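Local coordinates for protein putative beta-glucosidase (Bifidobacterium adolescentis, PDB 5WAB) that hydrolyses beta-glucosides as a glycoside hydrolase family 3 enzyme and may also remove arabinopyranosyl groups from ginsenosides, at residues G36-M41 against D283-T288; K101-L106 against S290-D295; G338-T343 against P377-D382; M406-P411 against L424-K429. All coordinates share one frame; numbering follows the deposited sequence.

Overall arrangement
The four contacts fall into two pairs, one in each of two domains. Interactions 1 and 2 alternate along the chain, share helix 271-292 and have centres about 9 Å apart; they lie at the start of strands 41-44 and 102-106, neighbours in the parallel sheet of the TIM-barrel-like N-terminal domain, and touch through Tyr-40 and Ala-103. Interactions 3 and 4 follow in series within the C-terminal alpha/beta domain, with centres about 10 Å apart, around strands 334-337, 373-376 and 403-409 of one mixed sheet; Lys-429 links them to Thr-380 and Asp-382. The centres of the two pairs lie about 40 to 46 Å apart. Family 3 enzymes commonly form their active site between two such domains.

Interaction 1: residues G36-M41 against D283-T288; sequences GIPGYM and DLVNKT
In the TIM-barrel-like N-terminal domain of this GH3 enzyme, Ile-37, Pro-38 and Tyr-40, on the loop that runs into strand 41-44, lie against Val-285 and Thr-288 of helix 271-292. The two branches of Val-285 share out the work. With CG1 opposite the backbone N (chi1 167°), that methyl touches both rings, 3.7 Å from Pro-38 CD and 3.7 Å from Tyr-40 CE2. The other methyl, CG2, turns to the preceding part of the loop and meets Ile-37 CG2 at 3.9 Å, the two side chains crossing at about a right angle. It also comes within 3.7 Å of the carbonyl oxygen of Pro-38, so one valine touches three loop residues in close succession.

Tyr-40 starts out toward the helix, and its side chain slides past Thr-288, the two running in opposite directions. No hydrogen bond links the loop to the helix within this contact, which is held by van der Waals packing of largely buried groups. Around it, Arg-289 adds a polar tie: its NH2 bonds the carbonyl oxygen of Gly-36 and also Asn-286 OD1, joining the loop to the next part of the helix. On the strand side, Met-41 pairs through its backbone with Ala-103, and Tyr-40 also packs on Ala-103, chiefly through CB, and on Met-292 through its ring. The ring of Tyr-40 has Val-285 O at its edge, in plane, while Pro-38 O stands above one face; Thr-288 OG1 approaches obliquely, 3.4 Å from Tyr-40 CD2.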
loop_
_atom_site.group_PDB
_atom_site.type_symbol
_atom_site.label_atom_id
_atom_site.label_comp_id
_atom_site.label_asym_id
_atom_site.label_seq_id
_atom_site.Cartn_x
_atom_site.Cartn_y
_atom_site.Cartn_z
ATOM N N GLY A 36 -4.022 36.422 9.502
ATOM C CA GLY A 36 -4.937 35.578 8.762
ATOM C C GLY A 36 -4.418 34.220 8.365
ATOM O O GLY A 36 -4.886 33.657 7.370
ATOM N N ILE A 37 -3.464 33.675 9.106
ATOM C CA ILE A 37 -2.927 32.347 8.845
ATOM C C ILE A 37 -3.234 31.469 10.052
ATOM O O ILE A 37 -2.486 31.458 11.031
ATOM C CB ILE A 37 -1.418 32.395 8.557
ATOM C CG1 ILE A 37 -1.137 33.344 7.393
ATOM C CG2 ILE A 37 -0.904 31.000 8.231
ATOM C CD1 ILE A 37 0.324 33.425 7.033
ATOM N N PRO A 38 -4.326 30.712 10.014
ATOM C CA PRO A 38 -4.672 29.866 11.161
ATOM C C PRO A 38 -3.775 28.644 11.250
ATOM O O PRO A 38 -3.290 28.121 10.244
ATOM C CB PRO A 38 -6.125 29.465 10.884
ATOM C CG PRO A 38 -6.628 30.493 9.893
ATOM C CD PRO A 38 -5.436 30.834 9.056
ATOM N N GLY A 39 -3.547 28.196 12.481
ATOM C CA GLY A 39 -2.758 27.003 12.700
ATOM C C GLY A 39 -3.633 25.768 12.735
ATOM O O GLY A 39 -3.959 25.256 13.808
ATOM N N TYR A 40 -4.026 25.291 11.556
ATOM C CA TYR A 40 -4.940 24.165 11.446
ATOM C C TYR A 40 -4.317 22.896 12.022
ATOM O O TYR A 40 -3.097 22.724 12.048
ATOM C CB TYR A 40 -5.316 23.929 9.985
ATOM C CG TYR A 40 -6.122 25.038 9.336
ATOM C CD1 TYR A 40 -7.167 25.653 10.012
ATOM C CD2 TYR A 40 -5.840 25.460 8.039
ATOM C CE1 TYR A 40 -7.908 26.654 9.419
ATOM C CE2 TYR A 40 -6.576 26.460 7.437
ATOM C CZ TYR A 40 -7.610 27.056 8.135
ATOM O OH TYR A 40 -8.348 28.059 7.552
ATOM N N MET A 41 -5.184 21.979 12.455
ATOM C CA MET A 41 -4.744 20.732 13.063
ATOM C C MET A 41 -4.324 19.724 12.000
ATOM O O MET A 41 -4.961 19.594 10.951
ATOM C CB MET A 41 -5.850 20.123 13.930
ATOM C CG MET A 41 -5.469 18.780 14.557
ATOM S SD MET A 41 -6.773 17.967 15.513
ATOM C CE MET A 41 -6.946 19.082 16.906
ATOM N N ASP A 283 0.400 28.702 1.304
ATOM C CA ASP A 283 -0.437 28.095 0.271
ATOM C C ASP A 283 -1.217 26.905 0.810
ATOM O O ASP A 283 -2.367 26.681 0.415
ATOM C CB ASP A 283 0.417 27.653 -0.919
ATOM C CG ASP A 283 0.987 28.817 -1.696
ATOM O OD1 ASP A 283 0.376 29.901 -1.678
ATOM O OD2 ASP A 283 2.048 28.644 -2.328
ATOM N N LEU A 284 -0.604 26.124 1.705
ATOM C CA LEU A 284 -1.310 25.001 2.315
ATOM C C LEU A 284 -2.528 25.480 3.093
ATOM O O LEU A 284 -3.613 24.897 2.996
ATOM C CB LEU A 284 -0.372 24.214 3.224
ATOM C CG LEU A 284 -1.066 23.075 3.970
ATOM C CD1 LEU A 284 -1.670 22.078 2.989
ATOM C CD2 LEU A 284 -0.100 22.404 4.915
ATOM N N VAL A 285 -2.362 26.534 3.892
ATOM C CA VAL A 285 -3.493 27.088 4.629
ATOM C C VAL A 285 -4.575 27.558 3.667
ATOM O O VAL A 285 -5.765 27.293 3.872
ATOM C CB VAL A 285 -3.021 28.220 5.562
ATOM C CG1 VAL A 285 -4.206 29.012 6.091
ATOM C CG2 VAL A 285 -2.224 27.641 6.730
ATOM N N ASN A 286 -4.179 28.230 2.581
ATOM C CA ASN A 286 -5.164 28.719 1.619
ATOM C C ASN A 286 -5.853 27.568 0.889
ATOM O O ASN A 286 -7.045 27.656 0.573
ATOM C CB ASN A 286 -4.502 29.687 0.640
ATOM C CG ASN A 286 -4.131 31.013 1.300
ATOM O OD1 ASN A 286 -4.793 31.450 2.240
ATOM N ND2 ASN A 286 -3.070 31.651 0.817
ATOM N N LYS A 287 -5.119 26.483 0.599
ATOM C CA LYS A 287 -5.735 25.328 -0.050
ATOM C C LYS A 287 -6.776 24.665 0.845
ATOM O O LYS A 287 -7.785 24.152 0.347
ATOM C CB LYS A 287 -4.667 24.304 -0.442
ATOM C CG LYS A 287 -3.782 24.718 -1.602
ATOM C CD LYS A 287 -2.731 23.657 -1.888
ATOM C CE LYS A 287 -1.753 24.123 -2.960
ATOM N NZ LYS A 287 -0.688 23.106 -3.235
ATOM N N THR A 288 -6.559 24.678 2.159
ATOM C CA THR A 288 -7.440 24.015 3.107
ATOM C C THR A 288 -8.403 24.972 3.795
ATOM O O THR A 288 -9.203 24.530 4.625
ATOM C CB THR A 288 -6.611 23.288 4.163
ATOM O OG1 THR A 288 -5.843 24.248 4.894
ATOM C CG2 THR A 288 -5.661 22.309 3.496
#

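Interaction 2: residues K101-L106 against S290-D295; sequences KVAVIL and SAMSID
Lys-101 and Met-292 meet in two ways, through a polar link at the end of the lysine and through van der Waals packing of the methionine. The polar part is a bond from Lys-101 NZ to Met-292 O (2.9 Å). The approach is far from flat: the nitrogen stands above the carbonyl plane, 58° out of it. Bends at chi2 (-54°) and chi3 (-72°) fold the lysine chain over the end of helix 271-292 and put NZ there, where it is also 2.8 Å from Ile-294 O. Two main-chain oxygens thus lie beside one ammonium group. Asp-295 OD1 is 5.3 Å from NZ, too far for a direct contact, although its opposite charge would probably favour this placement of the lysine.

The packing belongs to the thioether of Met-292, which lies against the backbone of residues 101-103. SD is 3.5 Å from Lys-101 C, and CE approaches Val-102 O at 3.2 Å. Ala-103 CB lies 4.0 Å from Met-292 SD. Replacing the methionine by an alanine would probably leave the 101-103 backbone and the Ala-103 methyl without this cover and open a gap between strand and helix end.

In the barrel, the contact sets the end of helix 271-292 against the start of strand 102-106. Ala-103 also bonds through its backbone to Gly-149 of strand 149-155. Helix 83-99 completes the surroundings, with Cys-97 touching Val-102 and Ile-98 touching Ile-294.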
loop_
_atom_site.group_PDB
_atom_site.type_symbol
_atom_site.label_atom_id
_atom_site.label_comp_id
_atom_site.label_asym_id
_atom_site.label_seq_id
_atom_site.Cartn_x
_atom_site.Cartn_y
_atom_site.Cartn_z
ATOM N N LYS A 101 -12.485 19.633 12.073
ATOM C CA LYS A 101 -11.574 20.761 11.860
ATOM C C LYS A 101 -10.129 20.284 11.713
ATOM O O LYS A 101 -9.213 20.792 12.362
ATOM C CB LYS A 101 -11.696 21.785 12.993
ATOM C CG LYS A 101 -13.134 22.079 13.425
ATOM C CD LYS A 101 -14.049 22.488 12.279
ATOM C CE LYS A 101 -13.760 23.872 11.747
ATOM N NZ LYS A 101 -14.806 24.238 10.747
ATOM N N VAL A 102 -9.934 19.288 10.849
ATOM C CA VAL A 102 -8.618 18.726 10.544
ATOM C C VAL A 102 -8.295 19.053 9.093
ATOM O O VAL A 102 -8.974 18.572 8.178
ATOM C CB VAL A 102 -8.577 17.208 10.781
ATOM C CG1 VAL A 102 -7.248 16.643 10.303
ATOM C CG2 VAL A 102 -8.799 16.882 12.246
ATOM N N ALA A 103 -7.234 19.838 8.874
ATOM C CA ALA A 103 -6.930 20.308 7.524
ATOM C C ALA A 103 -6.120 19.303 6.719
ATOM O O ALA A 103 -6.237 19.271 5.487
ATOM C CB ALA A 103 -6.182 21.642 7.571
ATOM N N VAL A 104 -5.279 18.506 7.370
ATOM C CA VAL A 104 -4.461 17.510 6.690
ATOM C C VAL A 104 -4.564 16.202 7.457
ATOM O O VAL A 104 -4.405 16.184 8.683
ATOM C CB VAL A 104 -2.990 17.949 6.576
ATOM C CG1 VAL A 104 -2.198 16.941 5.768
ATOM C CG2 VAL A 104 -2.882 19.342 5.977
ATOM N N ILE A 105 -4.847 15.114 6.743
ATOM C CA ILE A 105 -4.847 13.774 7.318
ATOM C C ILE A 105 -3.581 13.068 6.851
ATOM O O ILE A 105 -3.256 13.084 5.659
ATOM C CB ILE A 105 -6.126 13.006 6.930
ATOM C CG1 ILE A 105 -6.189 11.653 7.632
ATOM C CG2 ILE A 105 -6.270 12.861 5.413
ATOM C CD1 ILE A 105 -7.577 11.069 7.653
ATOM N N LEU A 106 -2.850 12.469 7.795
ATOM C CA LEU A 106 -1.463 12.049 7.560
ATOM C C LEU A 106 -1.428 10.660 6.928
ATOM O O LEU A 106 -1.154 9.646 7.569
ATOM C CB LEU A 106 -0.668 12.096 8.860
ATOM C CG LEU A 106 -0.579 13.481 9.499
ATOM C CD1 LEU A 106 0.194 13.444 10.812
ATOM C CD2 LEU A 106 0.051 14.467 8.525
ATOM N N SER A 290 -11.073 26.825 2.826
ATOM C CA SER A 290 -12.506 26.691 2.586
ATOM C C SER A 290 -13.101 25.555 3.409
ATOM O O SER A 290 -14.131 25.728 4.072
ATOM C CB SER A 290 -12.772 26.485 1.096
ATOM O OG SER A 290 -14.135 26.726 0.796
ATOM N N ALA A 291 -12.476 24.376 3.370
ATOM C CA ALA A 291 -13.025 23.241 4.106
ATOM C C ALA A 291 -13.026 23.486 5.610
ATOM O O ALA A 291 -13.920 23.008 6.313
ATOM C CB ALA A 291 -12.249 21.967 3.773
ATOM N N MET A 292 -12.057 24.247 6.120
ATOM C CA MET A 292 -12.013 24.532 7.549
ATOM C C MET A 292 -12.913 25.694 7.949
ATOM O O MET A 292 -13.067 25.956 9.147
ATOM C CB MET A 292 -10.577 24.824 8.000
ATOM C CG MET A 292 -9.579 23.684 7.794
ATOM S SD MET A 292 -9.933 22.184 8.730
ATOM C CE MET A 292 -10.710 21.143 7.491
ATOM N N SER A 293 -13.522 26.386 6.992
ATOM C CA SER A 293 -14.483 27.428 7.316
ATOM C C SER A 293 -15.918 26.918 7.334
ATOM O O SER A 293 -16.826 27.690 7.652
ATOM C CB SER A 293 -14.353 28.589 6.327
ATOM O OG SER A 293 -13.064 29.165 6.410
ATOM N N ILE A 294 -16.139 25.640 7.022
ATOM C CA ILE A 294 -17.474 25.052 7.086
ATOM C C ILE A 294 -17.875 24.881 8.547
ATOM O O ILE A 294 -17.196 24.188 9.314
ATOM C CB ILE A 294 -17.519 23.710 6.344
ATOM C CG1 ILE A 294 -17.239 23.899 4.851
ATOM C CG2 ILE A 294 -18.861 23.019 6.565
ATOM C CD1 ILE A 294 -17.295 22.605 4.059
ATOM N N ASP A 295 -19.003 25.477 8.924
ATOM C CA ASP A 295 -19.465 25.479 10.304
ATOM C C ASP A 295 -20.508 24.397 10.537
ATOM O O ASP A 295 -21.429 24.219 9.734
ATOM C CB ASP A 295 -20.052 26.841 10.682
ATOM C CG ASP A 295 -18.995 27.834 11.127
ATOM O OD1 ASP A 295 -18.183 28.269 10.284
ATOM O OD2 ASP A 295 -18.984 28.181 12.327
#

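Interaction 3: residues G338-T343 against P377-D382; sequences GEFART and PGFTLD
A bend at chi2 (57°) carries the carboxylate of Glu-339 beside Pro-377, with OE1 3.4 Å from Pro-377 CB, and chi1 of 56° sets Phe-379 CG between its backbone N and carbonyl carbon, from where the ring reaches Gly-338 and Phe-340. These residues sit in loops after the adjacent parallel strands 334-337 and 373-376 of the C-terminal alpha/beta domain.

Leu-381 CD2 lies over one face of the Phe-340 ring, 3.7 Å from the centroid, in a CH-pi contact, and its CG packs on Glu-339 CG. The two phenylalanines meet obliquely, Phe-340 CE2 being 3.7 Å from Phe-379 CE1. Gly-338 CA comes within 3.5 Å of Phe-379 CE2; a CB here would crowd the ring and jam against the preceding carbonyl oxygen.

Arg-342 grips Glu-339 side-on in a salt bridge: Arg-342 NH2 meets the syn lone pair of Glu-339 OE1 at 2.7 Å, and NE binds OE2 at 3.1 Å. Thr-343 OG1 donates to the anti lone pair of OE2 at 2.7 Å, and Arg-342 NH2 lies 3.4 Å from Pro-377 CG. With an alanine in place of Glu-339, Arg-342 and Thr-343 OG1 are likely to lose their shared acceptor, and the guanidinium to turn away from Pro-377.

The salt bridge and the Thr-343 bond stay within residues 338-343 and fix Glu-339 in rotation, whereas the loops join mainly through apolar and ring contacts.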
loop_
_atom_site.group_PDB
_atom_site.type_symbol
_atom_site.label_atom_id
_atom_site.label_comp_id
_atom_site.label_asym_id
_atom_site.label_seq_id
_atom_site.Cartn_x
_atom_site.Cartn_y
_atom_site.Cartn_z
ATOM N N GLY A 338 -12.268 -19.919 17.640
ATOM C CA GLY A 338 -11.209 -18.917 17.548
ATOM C C GLY A 338 -11.656 -17.621 18.193
ATOM O O GLY A 338 -12.706 -17.063 17.873
ATOM N N GLU A 339 -10.827 -17.132 19.122
ATOM C CA GLU A 339 -11.151 -15.925 19.877
ATOM C C GLU A 339 -11.276 -14.698 18.977
ATOM O O GLU A 339 -11.897 -13.708 19.377
ATOM C CB GLU A 339 -10.094 -15.698 20.962
ATOM C CG GLU A 339 -10.377 -14.548 21.917
ATOM C CD GLU A 339 -11.709 -14.696 22.620
ATOM O OE1 GLU A 339 -12.076 -15.840 22.963
ATOM O OE2 GLU A 339 -12.385 -13.669 22.839
ATOM N N PHE A 340 -10.685 -14.733 17.780
ATOM C CA PHE A 340 -10.818 -13.613 16.855
ATOM C C PHE A 340 -12.274 -13.368 16.474
ATOM O O PHE A 340 -12.640 -12.244 16.113
ATOM C CB PHE A 340 -9.993 -13.865 15.591
ATOM C CG PHE A 340 -8.508 -13.892 15.821
ATOM C CD1 PHE A 340 -7.807 -12.720 16.048
ATOM C CD2 PHE A 340 -7.810 -15.085 15.788
ATOM C CE1 PHE A 340 -6.436 -12.741 16.251
ATOM C CE2 PHE A 340 -6.441 -15.112 15.989
ATOM C CZ PHE A 340 -5.754 -13.939 16.222
ATOM N N ALA A 341 -13.115 -14.402 16.542
ATOM C CA ALA A 341 -14.519 -14.231 16.189
ATOM C C ALA A 341 -15.279 -13.430 17.236
ATOM O O ALA A 341 -16.267 -12.765 16.905
ATOM C CB ALA A 341 -15.176 -15.592 15.988
ATOM N N ARG A 342 -14.853 -13.489 18.496
ATOM C CA ARG A 342 -15.471 -12.695 19.550
ATOM C C ARG A 342 -14.704 -11.416 19.854
ATOM O O ARG A 342 -15.321 -10.371 20.080
ATOM C CB ARG A 342 -15.641 -13.535 20.819
ATOM C CG ARG A 342 -16.302 -12.791 21.961
ATOM C CD ARG A 342 -16.505 -13.698 23.152
ATOM N NE ARG A 342 -15.320 -14.475 23.482
ATOM C CZ ARG A 342 -15.264 -15.322 24.503
ATOM N NH1 ARG A 342 -16.326 -15.483 25.279
ATOM N NH2 ARG A 342 -14.153 -16.002 24.750
ATOM N N THR A 343 -13.371 -11.467 19.857
ATOM C CA THR A 343 -12.534 -10.288 20.061
ATOM C C THR A 343 -11.783 -10.026 18.765
ATOM O O THR A 343 -10.674 -10.542 18.567
ATOM C CB THR A 343 -11.556 -10.485 21.222
ATOM O OG1 THR A 343 -12.265 -10.969 22.370
ATOM C CG2 THR A 343 -10.870 -9.166 21.561
ATOM N N PRO A 377 -13.918 -20.569 22.178
ATOM C CA PRO A 377 -12.723 -19.735 21.951
ATOM C C PRO A 377 -11.553 -20.527 21.399
ATOM O O PRO A 377 -10.839 -20.040 20.515
ATOM C CB PRO A 377 -12.421 -19.165 23.346
ATOM C CG PRO A 377 -13.706 -19.300 24.108
ATOM C CD PRO A 377 -14.363 -20.536 23.580
ATOM N N GLY A 378 -11.348 -21.745 21.884
ATOM C CA GLY A 378 -10.252 -22.588 21.420
ATOM C C GLY A 378 -8.891 -22.205 21.932
ATOM O O GLY A 378 -8.143 -23.060 22.413
ATOM N N PHE A 379 -8.547 -20.924 21.849
ATOM C CA PHE A 379 -7.237 -20.446 22.262
ATOM C C PHE A 379 -7.379 -19.012 22.749
ATOM O O PHE A 379 -8.419 -18.372 22.574
ATOM C CB PHE A 379 -6.221 -20.555 21.120
ATOM C CG PHE A 379 -6.642 -19.841 19.863
ATOM C CD1 PHE A 379 -6.273 -18.525 19.634
ATOM C CD2 PHE A 379 -7.412 -20.487 18.910
ATOM C CE1 PHE A 379 -6.662 -17.870 18.480
ATOM C CE2 PHE A 379 -7.806 -19.835 17.754
ATOM C CZ PHE A 379 -7.430 -18.528 17.539
ATOM N N THR A 380 -6.321 -18.513 23.372
ATOM C CA THR A 380 -6.280 -17.137 23.836
ATOM C C THR A 380 -5.390 -16.294 22.932
ATOM O O THR A 380 -4.510 -16.803 22.233
ATOM C CB THR A 380 -5.787 -17.077 25.283
ATOM O OG1 THR A 380 -4.543 -17.775 25.393
ATOM C CG2 THR A 380 -6.806 -17.718 26.207
ATOM N N LEU A 381 -5.647 -14.983 22.934
ATOM C CA LEU A 381 -4.902 -14.050 22.098
ATOM C C LEU A 381 -3.634 -13.543 22.768
ATOM O O LEU A 381 -3.195 -12.420 22.495
ATOM C CB LEU A 381 -5.800 -12.882 21.688
ATOM C CG LEU A 381 -7.046 -13.275 20.883
ATOM C CD1 LEU A 381 -7.833 -12.048 20.431
ATOM C CD2 LEU A 381 -6.676 -14.152 19.695
ATOM N N ASP A 382 -3.034 -14.341 23.637
ATOM C CA ASP A 382 -1.814 -13.995 24.345
ATOM C C ASP A 382 -0.727 -15.011 24.019
ATOM O O ASP A 382 -0.937 -15.966 23.267
ATOM C CB ASP A 382 -2.056 -13.916 25.855
ATOM C CG ASP A 382 -2.796 -15.120 26.400
ATOM O OD1 ASP A 382 -2.589 -16.246 25.897
ATOM O OD2 ASP A 382 -3.586 -14.934 27.350
#

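Interaction 4: residues M406-P411 against L424-K429; sequences MFLGLP and LDIPAK
Pro-411 and Pro-427 meet at the junction of a beta-alpha-beta unit, in which strand 403-409 is followed by helix 428-438 and then strand 444-449. Pro-411 CD lies 3.8 Å from Pro-427 CG, and Pro-427 CD rests 3.3 Å from Gly-409 O, so the ring sits against the last carbonyl of the strand. Beside it, Leu-410 sends CD2 along the backbone of the second segment, 3.8 Å from Asp-425 O and 4.0 Å from Ile-426 CA. The torsions explain this reach: CG stands opposite the carbonyl carbon (chi1 -55°), and chi2 of 177° extends CD1 and turns CD2 aside onto those two atoms. Ile-426 adds a looser touch, its CD1 being 4.3 Å from Leu-408 CB. No hydrogen bond spans the two segments; apolar carbons and backbone oxygens make up the whole contact.

Farther out, Gly-409 adopts backbone angles at which a side chain would collide with the carbonyl oxygen before it, and its N is bonded to Gln-430 OE1 on helix 428-438. Pro-427 occupies the N-cap position of that helix, so the proline contacts place the helix start beside the strand end. Ile-426 also packs on Val-431 in the first turn of the helix, and Leu-408 on Phe-379 and Gln-430. Asp-425 faces away, its OD1 bonded to Ser-455 OG. Beyond the cap, Lys-429 leads over to the loop 377-382, where its NZ is hydrogen-bonded to Thr-380 OG1 and to Asp-382 O and forms a salt bridge with Asp-382 OD1.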
loop_
_atom_site.group_PDB
_atom_site.type_symbol
_atom_site.label_atom_id
_atom_site.label_comp_id
_atom_site.label_asym_id
_atom_site.label_seq_id
_atom_site.Cartn_x
_atom_site.Cartn_y
_atom_site.Cartn_z
ATOM N N MET A 406 -13.122 -21.527 11.567
ATOM C CA MET A 406 -12.052 -21.310 12.530
ATOM C C MET A 406 -11.307 -20.031 12.191
ATOM O O MET A 406 -10.802 -19.879 11.074
ATOM C CB MET A 406 -11.077 -22.480 12.548
ATOM C CG MET A 406 -10.073 -22.376 13.670
ATOM S SD MET A 406 -9.158 -23.900 13.839
ATOM C CE MET A 406 -10.524 -25.038 14.023
ATOM N N PHE A 407 -11.221 -19.127 13.162
ATOM C CA PHE A 407 -10.617 -17.812 12.964
ATOM C C PHE A 407 -9.239 -17.799 13.618
ATOM O O PHE A 407 -9.123 -17.845 14.847
ATOM C CB PHE A 407 -11.523 -16.721 13.527
ATOM C CG PHE A 407 -12.761 -16.490 12.706
ATOM C CD1 PHE A 407 -13.800 -17.409 12.720
ATOM C CD2 PHE A 407 -12.889 -15.359 11.926
ATOM C CE1 PHE A 407 -14.940 -17.206 11.970
ATOM C CE2 PHE A 407 -14.031 -15.146 11.171
ATOM C CZ PHE A 407 -15.054 -16.071 11.194
ATOM N N LEU A 408 -8.201 -17.742 12.794
ATOM C CA LEU A 408 -6.819 -17.774 13.242
ATOM C C LEU A 408 -6.102 -16.499 12.804
ATOM O O LEU A 408 -6.646 -15.669 12.066
ATOM C CB LEU A 408 -6.120 -19.011 12.684
ATOM C CG LEU A 408 -6.915 -20.302 12.881
ATOM C CD1 LEU A 408 -6.260 -21.477 12.156
ATOM C CD2 LEU A 408 -7.087 -20.589 14.368
ATOM N N GLY A 409 -4.860 -16.356 13.240
ATOM C CA GLY A 409 -4.079 -15.221 12.816
ATOM C C GLY A 409 -3.180 -14.715 13.924
ATOM O O GLY A 409 -2.898 -15.417 14.895
ATOM N N LEU A 410 -2.732 -13.470 13.750
ATOM C CA LEU A 410 -1.741 -12.868 14.625
ATOM C C LEU A 410 -2.426 -12.026 15.686
ATOM O O LEU A 410 -3.222 -11.145 15.335
ATOM C CB LEU A 410 -0.792 -11.998 13.813
ATOM C CG LEU A 410 -0.076 -12.668 12.645
ATOM C CD1 LEU A 410 0.764 -11.639 11.897
ATOM C CD2 LEU A 410 0.781 -13.814 13.142
ATOM N N PRO A 411 -2.187 -12.266 16.971
ATOM C CA PRO A 411 -2.627 -11.313 17.991
ATOM C C PRO A 411 -1.794 -10.045 17.906
ATOM O O PRO A 411 -0.779 -9.986 17.211
ATOM C CB PRO A 411 -2.394 -12.054 19.312
ATOM C CG PRO A 411 -2.149 -13.470 18.932
ATOM C CD PRO A 411 -1.543 -13.441 17.572
ATOM N N LEU A 424 7.187 -15.595 9.997
ATOM C CA LEU A 424 5.948 -15.470 9.242
ATOM C C LEU A 424 4.821 -16.311 9.829
ATOM O O LEU A 424 3.655 -16.075 9.495
ATOM C CB LEU A 424 6.172 -15.854 7.769
ATOM C CG LEU A 424 7.034 -14.890 6.953
ATOM C CD1 LEU A 424 7.222 -15.367 5.524
ATOM C CD2 LEU A 424 6.422 -13.500 6.979
ATOM N N ASP A 425 5.139 -17.246 10.725
ATOM C CA ASP A 425 4.169 -18.222 11.199
ATOM C C ASP A 425 3.141 -17.584 12.129
ATOM O O ASP A 425 3.416 -16.602 12.823
ATOM C CB ASP A 425 4.886 -19.366 11.926
ATOM C CG ASP A 425 5.940 -20.049 11.063
ATOM O OD1 ASP A 425 5.780 -20.077 9.828
ATOM O OD2 ASP A 425 6.939 -20.556 11.616
ATOM N N ILE A 426 1.934 -18.146 12.116
ATOM C CA ILE A 426 0.897 -17.838 13.100
ATOM C C ILE A 426 1.248 -18.575 14.387
ATOM O O ILE A 426 2.109 -19.464 14.358
ATOM C CB ILE A 426 -0.497 -18.224 12.582
ATOM C CG1 ILE A 426 -0.632 -19.748 12.512
ATOM C CG2 ILE A 426 -0.755 -17.559 11.233
ATOM C CD1 ILE A 426 -2.016 -20.226 12.135
ATOM N N PRO A 427 0.656 -18.231 15.536
ATOM C CA PRO A 427 1.026 -18.913 16.785
ATOM C C PRO A 427 0.868 -20.429 16.696
ATOM O O PRO A 427 -0.093 -20.942 16.119
ATOM C CB PRO A 427 0.070 -18.303 17.814
ATOM C CG PRO A 427 -0.202 -16.938 17.292
ATOM C CD PRO A 427 -0.239 -17.084 15.790
ATOM N N ALA A 428 1.831 -21.140 17.294
ATOM C CA ALA A 428 1.892 -22.597 17.189
ATOM C C ALA A 428 0.713 -23.282 17.868
ATOM O O ALA A 428 0.257 -24.333 17.399
ATOM C CB ALA A 428 3.205 -23.106 17.785
ATOM N N LYS A 429 0.222 -22.727 18.978
ATOM C CA LYS A 429 -0.918 -23.342 19.648
ATOM C C LYS A 429 -2.188 -23.244 18.806
ATOM O O LYS A 429 -3.082 -24.089 18.940
ATOM C CB LYS A 429 -1.108 -22.716 21.032
ATOM C CG LYS A 429 -1.408 -21.228 21.033
ATOM C CD LYS A 429 -1.538 -20.713 22.461
ATOM C CE LYS A 429 -1.878 -19.233 22.490
ATOM N NZ LYS A 429 -2.049 -18.727 23.878
#